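Local structure of effector protein hopAB3 (Pseudomonas syringae pv. maculicola, 3TJY) at residues 24-37 and 47-61. The protein acts as a secreted virulence effector that is recognised by the tomato resistance protein Pto, and this fragment is its Pto-binding domain. Residues are numbered along the deposited sequence; the frame is centred on the assembly and turned at random.
Sequences IRTMFRNMLRGEEM and FLQHFPDMLPCGIDR. With SO4 (sulfate ion), chain B; SO4 (sulfate ion), chain D.
Over one face of the F47 ring lies selenomethionine M37: CE makes a CH-pi contact 3.9 Å from the centroid, 15° off the normal, and SE, 4.3 Å from it over the same face, adds a Met-aromatic contact. At that ring's edge, I24 CG2 meets F47 CZ at 3.9 Å. F28, its CG anti to the backbone N (chi1 -170°), has its ring against F47 and I59: CD1 meets F47 CE1 at 3.9 Å, and I59 CD1 sits in plane at its edge, 3.8 Å from F28 CE1, and also over one face of F51. L32 CG packs on one face of F28, while L32 CD2 touches I59 CG2 at 3.8 Å. The bend at chi2 (73°) turns M31 across I59, its CE near I59 CG1.

The R61 guanidinium lays one face over L32 O, with R33 CG and water 1 at its edge. No hydrogen bond joins the segments directly; waters do. Water 1 links R61 NH1 to R29 O, water 2 links I59 N to M31 O, and water 3 bridges L32 O, I59 O and R61 N. R25 and R29 share a sulfate, probably from the crystallisation liquor; R25 also holds a second one and salt-bridges D77.

Helix 21-32 ends in a Schellman motif at G34, and its apolar side packs on helix 41-50 and the 58-61 loop in this small helical bundle, the Pto-binding domain.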
# COMPACT_ATOMS: atom_id res chain seq x y z
N ILE A 24 0.63 -4.37 7.16
CA ILE A 24 0.25 -3.54 6.03
C ILE A 24 -0.55 -4.38 5.03
O ILE A 24 -1.55 -3.92 4.49
CB ILE A 24 1.47 -2.93 5.31
CG1 ILE A 24 2.24 -2.00 6.26
CG2 ILE A 24 1.01 -2.13 4.10
CD1 ILE A 24 1.39 -0.83 6.83
N ARG A 25 -0.14 -5.63 4.83
CA ARG A 25 -0.87 -6.52 3.92
C ARG A 25 -2.34 -6.65 4.32
O ARG A 25 -3.24 -6.53 3.49
CB ARG A 25 -0.21 -7.90 3.85
CG ARG A 25 -0.88 -8.85 2.87
CD ARG A 25 -0.19 -10.20 2.83
NE ARG A 25 -0.94 -11.16 2.03
CZ ARG A 25 -0.78 -12.47 2.08
NH1 ARG A 25 0.12 -13.00 2.91
NH2 ARG A 25 -1.53 -13.26 1.33
N THR A 26 -2.59 -6.88 5.61
CA THR A 26 -3.94 -7.02 6.12
C THR A 26 -4.72 -5.71 5.97
O THR A 26 -5.86 -5.70 5.51
CB THR A 26 -3.89 -7.46 7.59
OG1 THR A 26 -3.25 -8.75 7.67
CG2 THR A 26 -5.30 -7.57 8.20
N MSE A 27 -4.09 -4.62 6.40
CA MSE A 27 -4.68 -3.28 6.31
C MSE A 27 -5.11 -2.96 4.88
O MSE A 27 -6.23 -2.52 4.65
CB MSE A 27 -3.66 -2.21 6.74
CG MSE A 27 -3.04 -2.44 8.10
SE MSE A 27 -3.39 -0.94 9.28
CE MSE A 27 -5.32 -1.24 9.40
N PHE A 28 -4.20 -3.20 3.94
CA PHE A 28 -4.40 -2.85 2.54
C PHE A 28 -5.54 -3.67 1.95
O PHE A 28 -6.33 -3.16 1.19
CB PHE A 28 -3.13 -3.02 1.73
CG PHE A 28 -3.23 -2.46 0.34
CD1 PHE A 28 -3.47 -1.12 0.15
CD2 PHE A 28 -3.07 -3.28 -0.77
CE1 PHE A 28 -3.54 -0.58 -1.14
CE2 PHE A 28 -3.14 -2.76 -2.05
CZ PHE A 28 -3.37 -1.40 -2.24
N ARG A 29 -5.61 -4.95 2.32
CA ARG A 29 -6.75 -5.78 1.91
C ARG A 29 -8.06 -5.14 2.35
O ARG A 29 -9.01 -5.02 1.57
CB ARG A 29 -6.64 -7.19 2.49
CG ARG A 29 -7.71 -8.14 2.00
CD ARG A 29 -7.61 -9.50 2.70
NE ARG A 29 -6.29 -10.08 2.46
CZ ARG A 29 -5.41 -10.37 3.41
NH1 ARG A 29 -5.71 -10.18 4.69
NH2 ARG A 29 -4.24 -10.89 3.08
N ASN A 30 -8.11 -4.72 3.61
CA ASN A 30 -9.29 -4.06 4.16
C ASN A 30 -9.57 -2.72 3.49
O ASN A 30 -10.73 -2.35 3.30
CB ASN A 30 -9.13 -3.87 5.66
CG ASN A 30 -9.10 -5.18 6.41
OD1 ASN A 30 -9.66 -6.18 5.96
ND2 ASN A 30 -8.45 -5.18 7.58
N MSE A 31 -8.51 -1.99 3.15
CA MSE A 31 -8.64 -0.71 2.45
C MSE A 31 -9.34 -0.92 1.12
O MSE A 31 -10.25 -0.17 0.75
CB MSE A 31 -7.27 -0.07 2.22
CG MSE A 31 -7.30 1.18 1.36
SE MSE A 31 -8.04 2.74 2.30
CE MSE A 31 -8.14 3.95 0.79
N LEU A 32 -8.93 -1.95 0.40
CA LEU A 32 -9.54 -2.25 -0.90
C LEU A 32 -11.00 -2.64 -0.75
O LEU A 32 -11.77 -2.49 -1.69
CB LEU A 32 -8.76 -3.34 -1.63
CG LEU A 32 -7.32 -3.02 -1.97
CD1 LEU A 32 -6.73 -4.13 -2.82
CD2 LEU A 32 -7.24 -1.68 -2.70
N ARG A 33 -11.35 -3.13 0.44
CA ARG A 33 -12.72 -3.49 0.78
C ARG A 33 -13.51 -2.27 1.23
O ARG A 33 -14.73 -2.34 1.43
CB ARG A 33 -12.74 -4.54 1.90
CG ARG A 33 -12.26 -5.92 1.47
CD ARG A 33 -11.98 -6.81 2.66
NE ARG A 33 -11.73 -8.19 2.25
CZ ARG A 33 -11.26 -9.15 3.05
NH1 ARG A 33 -11.07 -10.37 2.58
NH2 ARG A 33 -10.98 -8.88 4.32
N GLY A 34 -12.81 -1.16 1.42
CA GLY A 34 -13.45 0.10 1.77
C GLY A 34 -13.23 0.60 3.19
O GLY A 34 -13.87 1.56 3.61
N GLU A 35 -12.33 -0.04 3.93
CA GLU A 35 -12.11 0.32 5.33
C GLU A 35 -10.82 1.12 5.50
O GLU A 35 -9.75 0.68 5.08
CB GLU A 35 -12.07 -0.94 6.19
CG GLU A 35 -13.08 -2.00 5.80
CD GLU A 35 -12.94 -3.29 6.60
OE1 GLU A 35 -12.27 -3.26 7.66
OE2 GLU A 35 -13.49 -4.33 6.17
N GLU A 36 -10.91 2.30 6.11
CA GLU A 36 -9.72 3.12 6.35
C GLU A 36 -8.61 2.33 7.00
O GLU A 36 -8.86 1.50 7.88
CB GLU A 36 -10.05 4.27 7.31
CG GLU A 36 -10.85 5.39 6.72
CD GLU A 36 -11.03 6.50 7.73
OE1 GLU A 36 -11.68 6.25 8.77
OE2 GLU A 36 -10.51 7.60 7.49
N MSE A 37 -7.38 2.61 6.59
CA MSE A 37 -6.23 2.02 7.25
C MSE A 37 -5.83 2.84 8.47
O MSE A 37 -5.96 4.06 8.49
CB MSE A 37 -5.05 1.90 6.29
CG MSE A 37 -5.29 0.96 5.12
SE MSE A 37 -3.72 0.86 4.00
CE MSE A 37 -3.95 2.44 3.03
N PHE A 47 2.07 6.02 1.66
CA PHE A 47 0.88 5.79 0.86
C PHE A 47 0.48 7.04 0.07
O PHE A 47 0.11 6.94 -1.10
CB PHE A 47 -0.27 5.25 1.72
CG PHE A 47 -0.26 3.76 1.84
CD1 PHE A 47 -0.87 2.98 0.86
CD2 PHE A 47 0.40 3.13 2.87
CE1 PHE A 47 -0.83 1.61 0.92
CE2 PHE A 47 0.44 1.74 2.96
CZ PHE A 47 -0.17 0.98 1.97
N LEU A 48 0.58 8.21 0.70
CA LEU A 48 0.20 9.45 0.03
C LEU A 48 1.11 9.77 -1.16
O LEU A 48 0.71 10.51 -2.06
CB LEU A 48 0.18 10.64 1.00
CG LEU A 48 -0.93 10.67 2.05
CD1 LEU A 48 -0.77 11.84 3.01
CD2 LEU A 48 -2.33 10.69 1.38
N GLN A 49 2.33 9.26 -1.14
CA GLN A 49 3.24 9.52 -2.26
C GLN A 49 2.79 8.76 -3.50
O GLN A 49 3.19 9.11 -4.62
CB GLN A 49 4.67 9.08 -1.94
CG GLN A 49 5.36 9.86 -0.85
CD GLN A 49 6.77 9.38 -0.59
OE1 GLN A 49 7.58 9.26 -1.51
NE2 GLN A 49 7.08 9.09 0.68
N HIS A 50 1.97 7.73 -3.31
CA HIS A 50 1.61 6.83 -4.41
C HIS A 50 0.12 6.72 -4.69
O HIS A 50 -0.28 6.35 -5.80
CB HIS A 50 2.19 5.44 -4.15
CG HIS A 50 3.67 5.45 -4.00
ND1 HIS A 50 4.52 5.40 -5.08
CD2 HIS A 50 4.45 5.53 -2.90
CE1 HIS A 50 5.77 5.44 -4.64
NE2 HIS A 50 5.76 5.52 -3.32
N PHE A 51 -0.69 7.02 -3.69
CA PHE A 51 -2.14 7.05 -3.85
C PHE A 51 -2.64 8.39 -3.35
O PHE A 51 -3.18 8.49 -2.26
CB PHE A 51 -2.80 5.91 -3.05
CG PHE A 51 -2.32 4.54 -3.43
CD1 PHE A 51 -2.94 3.84 -4.44
CD2 PHE A 51 -1.26 3.95 -2.75
CE1 PHE A 51 -2.52 2.55 -4.80
CE2 PHE A 51 -0.81 2.66 -3.11
CZ PHE A 51 -1.45 1.97 -4.14
N PRO A 52 -2.44 9.46 -4.14
CA PRO A 52 -2.65 10.81 -3.65
C PRO A 52 -4.08 11.08 -3.16
O PRO A 52 -4.25 11.91 -2.29
CB PRO A 52 -2.36 11.68 -4.87
CG PRO A 52 -2.38 10.73 -6.06
CD PRO A 52 -1.92 9.43 -5.52
N ASP A 53 -5.06 10.40 -3.73
CA ASP A 53 -6.46 10.69 -3.42
C ASP A 53 -7.01 9.78 -2.33
O ASP A 53 -8.22 9.77 -2.09
CB ASP A 53 -7.33 10.50 -4.67
CG ASP A 53 -6.94 11.42 -5.80
OD1 ASP A 53 -6.72 12.62 -5.55
OD2 ASP A 53 -6.86 10.95 -6.95
N MSE A 54 -6.14 9.03 -1.66
CA MSE A 54 -6.61 7.97 -0.76
C MSE A 54 -7.53 8.45 0.37
O MSE A 54 -8.54 7.80 0.67
CB MSE A 54 -5.42 7.21 -0.16
CG MSE A 54 -5.81 6.15 0.85
SE MSE A 54 -4.18 5.37 1.60
CE MSE A 54 -3.04 6.86 1.12
N LEU A 55 -7.20 9.57 0.99
CA LEU A 55 -7.99 10.01 2.14
C LEU A 55 -9.45 10.35 1.82
O LEU A 55 -10.35 9.84 2.49
CB LEU A 55 -7.28 11.09 2.97
CG LEU A 55 -5.93 10.65 3.54
CD1 LEU A 55 -5.35 11.69 4.49
CD2 LEU A 55 -6.04 9.30 4.25
N PRO A 56 -9.69 11.20 0.81
CA PRO A 56 -11.09 11.48 0.47
C PRO A 56 -11.72 10.42 -0.44
O PRO A 56 -12.94 10.30 -0.44
CB PRO A 56 -11.02 12.82 -0.26
CG PRO A 56 -9.63 12.84 -0.86
CD PRO A 56 -8.77 12.15 0.16
N CYS A 57 -10.92 9.65 -1.18
CA CYS A 57 -11.50 8.80 -2.22
C CYS A 57 -11.26 7.31 -2.11
O CYS A 57 -11.78 6.54 -2.92
CB CYS A 57 -11.07 9.26 -3.62
SG CYS A 57 -11.29 10.97 -3.94
N GLY A 58 -10.46 6.88 -1.14
CA GLY A 58 -10.11 5.47 -1.08
C GLY A 58 -9.14 5.04 -2.17
O GLY A 58 -8.54 5.87 -2.86
N ILE A 59 -8.98 3.73 -2.32
CA ILE A 59 -8.10 3.17 -3.33
C ILE A 59 -8.87 2.14 -4.16
O ILE A 59 -9.60 1.32 -3.61
CB ILE A 59 -6.84 2.53 -2.71
CG1 ILE A 59 -5.95 3.60 -2.08
CG2 ILE A 59 -6.05 1.74 -3.77
CD1 ILE A 59 -4.79 3.02 -1.26
N ASP A 60 -8.70 2.20 -5.48
CA ASP A 60 -9.47 1.36 -6.40
C ASP A 60 -8.78 0.02 -6.57
O ASP A 60 -7.67 -0.03 -7.07
CB ASP A 60 -9.56 2.07 -7.75
CG ASP A 60 -10.30 1.28 -8.80
OD1 ASP A 60 -10.88 0.22 -8.48
OD2 ASP A 60 -10.31 1.74 -9.96
N ARG A 61 -9.42 -1.06 -6.14
CA ARG A 61 -8.77 -2.36 -6.18
C ARG A 61 -8.41 -2.78 -7.61
O ARG A 61 -7.53 -3.61 -7.82
CB ARG A 61 -9.65 -3.44 -5.54
CG ARG A 61 -11.03 -3.56 -6.14
CD ARG A 61 -11.63 -4.92 -5.85
NE ARG A 61 -11.32 -5.38 -4.50
CZ ARG A 61 -12.13 -5.25 -3.46
NH1 ARG A 61 -11.76 -5.70 -2.27
NH2 ARG A 61 -13.31 -4.66 -3.60
S SO4 B . -4.20 -11.39 -0.51
O1 SO4 B . -4.18 -10.71 -1.79
O2 SO4 B . -3.17 -10.86 0.36
O3 SO4 B . -5.51 -11.17 0.09
O4 SO4 B . -3.96 -12.81 -0.73
S SO4 D . -0.63 -16.48 2.75
O1 SO4 D . -1.11 -16.30 1.38
O2 SO4 D . 0.78 -16.09 2.84
O3 SO4 D . -1.42 -15.64 3.65
O4 SO4 D . -0.78 -17.87 3.15
O HOH W 1 -9.84 -6.74 -0.43
O HOH W 2 -10.95 2.15 -0.65
O HOH W 3 -11.39 -0.77 -3.99